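PDB 6A4V: 49 protein from Murid herpesvirus 4, which interacts with poly(ADP-ribose) polymerase 1 (PARP-1) and facilitates virus replication, probably through that interaction. Local coordinates for residues W164-T170 with N218-V224; L93-I97 with W223-F227. All blocks are in the same frame, centred on the assembly; numbering follows the deposited sequence.

Interaction 1 (W164-T170 with N218-V224); sequences WCACFLT and NVLVYWV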
# COMPACT_ATOMS: atom_id res chain seq x y z
N TRP B 164 -23.77 -3.92 -21.99
CA TRP B 164 -23.19 -3.16 -23.11
C TRP B 164 -21.83 -3.71 -23.53
O TRP B 164 -21.55 -3.77 -24.72
CB TRP B 164 -23.12 -1.68 -22.75
CG TRP B 164 -22.64 -0.73 -23.81
CD1 TRP B 164 -23.43 0.04 -24.61
CD2 TRP B 164 -21.30 -0.22 -23.99
NE1 TRP B 164 -22.67 0.89 -25.38
CE2 TRP B 164 -21.35 0.72 -25.05
CE3 TRP B 164 -20.05 -0.57 -23.49
CZ2 TRP B 164 -20.22 1.38 -25.53
CZ3 TRP B 164 -18.93 0.08 -23.96
CH2 TRP B 164 -19.02 1.06 -24.95
N CYS B 165 -20.99 -4.10 -22.57
CA CYS B 165 -19.67 -4.68 -22.89
C CYS B 165 -19.84 -6.00 -23.65
O CYS B 165 -19.05 -6.32 -24.55
CB CYS B 165 -18.82 -4.92 -21.64
SG CYS B 165 -17.06 -5.15 -22.01
N ALA B 166 -20.85 -6.78 -23.27
CA ALA B 166 -21.09 -8.09 -23.85
C ALA B 166 -21.51 -7.95 -25.32
O ALA B 166 -20.91 -8.58 -26.20
CB ALA B 166 -22.11 -8.85 -23.03
N CYS B 167 -22.53 -7.12 -25.60
CA CYS B 167 -22.94 -6.85 -26.98
C CYS B 167 -21.73 -6.63 -27.88
O CYS B 167 -21.57 -7.28 -28.91
CB CYS B 167 -23.79 -5.60 -27.11
SG CYS B 167 -25.43 -5.81 -26.38
N PHE B 168 -20.89 -5.68 -27.47
CA PHE B 168 -20.04 -5.01 -28.37
C PHE B 168 -18.65 -5.64 -28.37
O PHE B 168 -17.81 -5.22 -29.15
CB PHE B 168 -20.08 -3.52 -28.03
CG PHE B 168 -21.42 -2.87 -28.29
CD1 PHE B 168 -22.04 -3.03 -29.52
CD2 PHE B 168 -22.03 -2.06 -27.36
CE1 PHE B 168 -23.25 -2.41 -29.80
CE2 PHE B 168 -23.25 -1.45 -27.62
CZ PHE B 168 -23.86 -1.63 -28.85
N LEU B 169 -18.40 -6.66 -27.54
CA LEU B 169 -17.18 -7.47 -27.67
C LEU B 169 -17.34 -8.45 -28.85
O LEU B 169 -18.32 -9.18 -28.89
CB LEU B 169 -16.95 -8.27 -26.38
CG LEU B 169 -16.44 -7.46 -25.19
CD1 LEU B 169 -16.46 -8.33 -23.94
CD2 LEU B 169 -15.06 -6.88 -25.46
N THR B 170 -16.35 -8.50 -29.75
CA THR B 170 -16.43 -9.40 -30.92
C THR B 170 -15.49 -10.60 -30.77
O THR B 170 -14.28 -10.43 -30.64
CB THR B 170 -16.18 -8.63 -32.23
OG1 THR B 170 -14.80 -8.28 -32.31
CG2 THR B 170 -17.05 -7.39 -32.33
N ASN B 218 -12.09 -4.54 -28.84
CA ASN B 218 -12.47 -5.22 -27.63
C ASN B 218 -11.90 -4.50 -26.39
O ASN B 218 -12.57 -4.32 -25.38
CB ASN B 218 -12.07 -6.70 -27.70
CG ASN B 218 -13.07 -7.54 -28.47
OD1 ASN B 218 -14.11 -7.05 -28.89
ND2 ASN B 218 -12.77 -8.82 -28.65
N VAL B 219 -10.64 -4.07 -26.48
CA VAL B 219 -9.94 -3.45 -25.39
C VAL B 219 -10.51 -2.04 -25.16
O VAL B 219 -10.62 -1.58 -24.03
CB VAL B 219 -8.43 -3.39 -25.69
CG1 VAL B 219 -7.70 -2.30 -24.94
CG2 VAL B 219 -7.76 -4.73 -25.44
N LEU B 220 -10.78 -1.32 -26.25
CA LEU B 220 -11.38 0.01 -26.10
C LEU B 220 -12.69 -0.10 -25.35
O LEU B 220 -13.04 0.74 -24.53
CB LEU B 220 -11.68 0.62 -27.46
CG LEU B 220 -12.34 1.99 -27.36
CD1 LEU B 220 -11.57 2.89 -26.40
CD2 LEU B 220 -12.44 2.63 -28.73
N VAL B 221 -13.42 -1.16 -25.69
CA VAL B 221 -14.72 -1.34 -25.20
C VAL B 221 -14.61 -1.52 -23.70
O VAL B 221 -15.40 -0.97 -22.94
CB VAL B 221 -15.40 -2.57 -25.82
CG1 VAL B 221 -16.44 -3.14 -24.87
CG2 VAL B 221 -16.01 -2.28 -27.16
N TYR B 222 -13.70 -2.41 -23.34
CA TYR B 222 -13.54 -2.87 -21.96
C TYR B 222 -13.15 -1.66 -21.11
O TYR B 222 -13.73 -1.43 -20.08
CB TYR B 222 -12.47 -3.97 -21.93
CG TYR B 222 -11.97 -4.40 -20.58
CD1 TYR B 222 -12.55 -5.48 -19.92
CD2 TYR B 222 -10.87 -3.80 -19.99
CE1 TYR B 222 -12.06 -5.92 -18.70
CE2 TYR B 222 -10.36 -4.25 -18.78
CZ TYR B 222 -10.98 -5.30 -18.12
OH TYR B 222 -10.52 -5.77 -16.91
N TRP B 223 -12.21 -0.85 -21.59
CA TRP B 223 -11.80 0.30 -20.84
C TRP B 223 -12.87 1.40 -20.81
O TRP B 223 -12.93 2.16 -19.86
CB TRP B 223 -10.46 0.85 -21.31
CG TRP B 223 -9.37 -0.06 -20.85
CD1 TRP B 223 -8.62 -0.90 -21.62
CD2 TRP B 223 -8.92 -0.25 -19.51
NE1 TRP B 223 -7.73 -1.59 -20.85
CE2 TRP B 223 -7.88 -1.20 -19.55
CE3 TRP B 223 -9.22 0.36 -18.29
CZ2 TRP B 223 -7.19 -1.60 -18.40
CZ3 TRP B 223 -8.52 -0.01 -17.17
CH2 TRP B 223 -7.56 -1.02 -17.22
N VAL B 224 -13.74 1.45 -21.82
CA VAL B 224 -14.80 2.41 -21.73
C VAL B 224 -15.74 1.95 -20.62
O VAL B 224 -16.18 2.71 -19.83
CB VAL B 224 -15.56 2.58 -23.07
CG1 VAL B 224 -16.99 2.99 -22.85
CG2 VAL B 224 -14.90 3.56 -24.01
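The indole of Trp164 meets the helix of Val221 and Val224 with its six-membered ring. The carbonyl O of Val221 lies at the ring edge, 3.8 Å from CZ3, while Val224 CG1 approaches obliquely to 3.5 Å from CH2. One face of the indole is covered from within its own helix by Phe168 CD2, and Tyr155 adds an edge-to-face contact. The Phe168 ring in turn has Cys167 CB over the centre of one face and Trp164 CG at its edge. With CG of Trp164 anti to the backbone N (chi1 -176°), the broad ring reaches across to the neighbouring helix. The second flat group is the amide of Asn218, which grips the backbone of Thr170 with both ends. Its OD1 accepts the N-H of Thr170 at 2.8 Å, in the carbonyl plane on a lone pair; its ND2 donates to Thr170 O at 3.0 Å, from above that carbonyl's plane. Two bonds fix the rotation of the buried amide and satisfy the backbone N-H and carbonyl of Thr170. Helices 161-168 and 213-235 run antiparallel here, at 172° with segment axes 9.7 Å apart, as neighbours in an all-helical fold. Between the tryptophan and the amide, Val221 points at the partner helix, its compact branches suiting a close approach: CG1 touches Cys165 SG at 3.6 Å and Leu169 CD2 at 4.0 Å. That leucine methyl also lies against Asn218 CB.

Interaction 2 (L93-I97 with W223-F227); sequences LRELI and WVSVF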
# COMPACT_ATOMS: atom_id res chain seq x y z
N LEU B 93 -7.47 7.17 -15.59
CA LEU B 93 -8.24 6.34 -16.50
C LEU B 93 -8.52 7.11 -17.79
O LEU B 93 -8.34 6.58 -18.88
CB LEU B 93 -9.53 5.87 -15.83
CG LEU B 93 -9.36 4.68 -14.91
CD1 LEU B 93 -10.50 4.62 -13.95
CD2 LEU B 93 -9.29 3.39 -15.70
N ARG B 94 -8.74 8.40 -17.70
CA ARG B 94 -8.95 9.10 -18.98
C ARG B 94 -7.68 9.03 -19.82
O ARG B 94 -7.66 8.66 -21.01
CB ARG B 94 -9.34 10.54 -18.72
CG ARG B 94 -10.82 10.73 -18.49
CD ARG B 94 -11.23 12.21 -18.44
NE ARG B 94 -10.28 13.06 -17.73
CZ ARG B 94 -10.38 13.35 -16.44
NH1 ARG B 94 -11.09 12.56 -15.66
NH2 ARG B 94 -9.73 14.37 -15.93
N GLU B 95 -6.60 9.46 -19.18
CA GLU B 95 -5.28 9.46 -19.78
C GLU B 95 -4.97 8.06 -20.33
O GLU B 95 -4.31 7.90 -21.41
CB GLU B 95 -4.27 10.02 -18.77
CG GLU B 95 -3.02 10.65 -19.36
CD GLU B 95 -3.19 11.83 -20.31
OE1 GLU B 95 -3.70 12.90 -19.86
OE2 GLU B 95 -2.80 11.67 -21.48
N LEU B 96 -5.49 7.01 -19.72
CA LEU B 96 -5.18 5.67 -20.31
C LEU B 96 -5.89 5.47 -21.65
O LEU B 96 -5.41 4.80 -22.52
CB LEU B 96 -5.58 4.58 -19.32
CG LEU B 96 -5.51 3.16 -19.86
CD1 LEU B 96 -5.51 2.17 -18.70
CD2 LEU B 96 -6.66 2.83 -20.80
N ILE B 97 -7.09 6.04 -21.78
CA ILE B 97 -7.98 5.74 -22.87
C ILE B 97 -7.46 6.53 -24.06
O ILE B 97 -7.24 5.95 -25.16
CB ILE B 97 -9.45 6.06 -22.49
CG1 ILE B 97 -10.14 4.86 -21.83
CG2 ILE B 97 -10.24 6.51 -23.73
CD1 ILE B 97 -11.44 5.17 -21.09
N TRP B 223 -12.21 -0.85 -21.59
CA TRP B 223 -11.80 0.30 -20.84
C TRP B 223 -12.87 1.40 -20.81
O TRP B 223 -12.93 2.16 -19.86
CB TRP B 223 -10.46 0.85 -21.31
CG TRP B 223 -9.37 -0.06 -20.85
CD1 TRP B 223 -8.62 -0.90 -21.62
CD2 TRP B 223 -8.92 -0.25 -19.51
NE1 TRP B 223 -7.73 -1.59 -20.85
CE2 TRP B 223 -7.88 -1.20 -19.55
CE3 TRP B 223 -9.22 0.36 -18.29
CZ2 TRP B 223 -7.19 -1.60 -18.40
CZ3 TRP B 223 -8.52 -0.01 -17.17
CH2 TRP B 223 -7.56 -1.02 -17.22
N VAL B 224 -13.74 1.45 -21.82
CA VAL B 224 -14.80 2.41 -21.73
C VAL B 224 -15.74 1.95 -20.62
O VAL B 224 -16.18 2.71 -19.83
CB VAL B 224 -15.56 2.58 -23.07
CG1 VAL B 224 -16.99 2.99 -22.85
CG2 VAL B 224 -14.90 3.56 -24.01
N SER B 225 -16.07 0.66 -20.63
CA SER B 225 -16.94 0.09 -19.66
C SER B 225 -16.35 0.34 -18.26
O SER B 225 -17.03 0.77 -17.40
CB SER B 225 -17.16 -1.39 -19.88
OG SER B 225 -17.34 -1.72 -21.26
N VAL B 226 -15.08 -0.00 -18.06
CA VAL B 226 -14.44 0.19 -16.79
C VAL B 226 -14.51 1.68 -16.44
O VAL B 226 -14.80 2.03 -15.32
CB VAL B 226 -12.98 -0.28 -16.76
CG1 VAL B 226 -12.33 0.16 -15.46
CG2 VAL B 226 -12.86 -1.76 -16.95
N PHE B 227 -14.21 2.54 -17.37
CA PHE B 227 -14.27 3.97 -17.03
C PHE B 227 -15.65 4.40 -16.52
O PHE B 227 -15.77 5.37 -15.70
CB PHE B 227 -13.91 4.80 -18.26
CG PHE B 227 -13.89 6.29 -18.04
CD1 PHE B 227 -12.90 6.86 -17.25
CD2 PHE B 227 -14.77 7.12 -18.70
CE1 PHE B 227 -12.90 8.22 -17.03
CE2 PHE B 227 -14.73 8.50 -18.50
CZ PHE B 227 -13.79 9.05 -17.66
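Trp223 faces Leu96 and Leu93 across two nearly antiparallel helices, whose segment axes run at 165° and come within 10.5 Å. Leu96 CD1 sits over the six-membered ring, 3.9 Å from its centroid and only 5° off the normal, a CH-pi contact; its other methyl, CD2, reaches the same indole near CG. Because CG of Leu96 is anti to the backbone N, the branched end projects over the ring and both methyls can spread along it. Leu93 CD2 approaches obliquely, 3.8 Å from Trp223 CZ3. The carbonyl O of Trp223 has Ile97 CD1 at 3.6 Å, a van der Waals contact with the backbone. One residue on, the first side-chain bond of Val224 points away from helix 89-104, and its share is slight. Val226 adds a looser touch, CG1 to Leu93 CD2. Phe227 then fills the other end of the contact: Leu93 CB lies at its ring edge, 3.8 Å from CD1, while Arg94 CG comes in obliquely to 3.5 Å from CZ. Here arginine serves through its aliphatic stem, which can pack against an aromatic ring while the chain bends at chi3 (-40°) and carries the guanidinium away from the ring. Ile97 CD1 reaches Phe227 CB at 3.8 Å, so its long branch lies between the backbone and CB of Trp223 and the CB of Phe227, one helical turn on. No hydrogen bond crosses this apolar interface. Around it, Leu199 of helix 195-203 packs on Trp223, Leu135 of helix 131-146 on Phe227, and Leu124 of helix 111-126 on both Arg94 and Ile97.

How the interactions relate
From the N terminus, helix 89-104 comes first and supplies 93-97; helix 161-168, which begins segment 164-170, follows, and both wait for helix 213-235. Interaction 1 closes the shorter loop, with 47 residues between its segments, and interaction 2 the longer, with 125. The shorter lies within the span of the longer, although their closing segments overlap at Trp223 and Val224. Helix 213-235 thus stands between two antiparallel neighbours and ties an early helix to a later one. The contact centres are about 11 Å apart, and Ser225, within 223-227, packs against Trp164 and Cys165 of interaction 1.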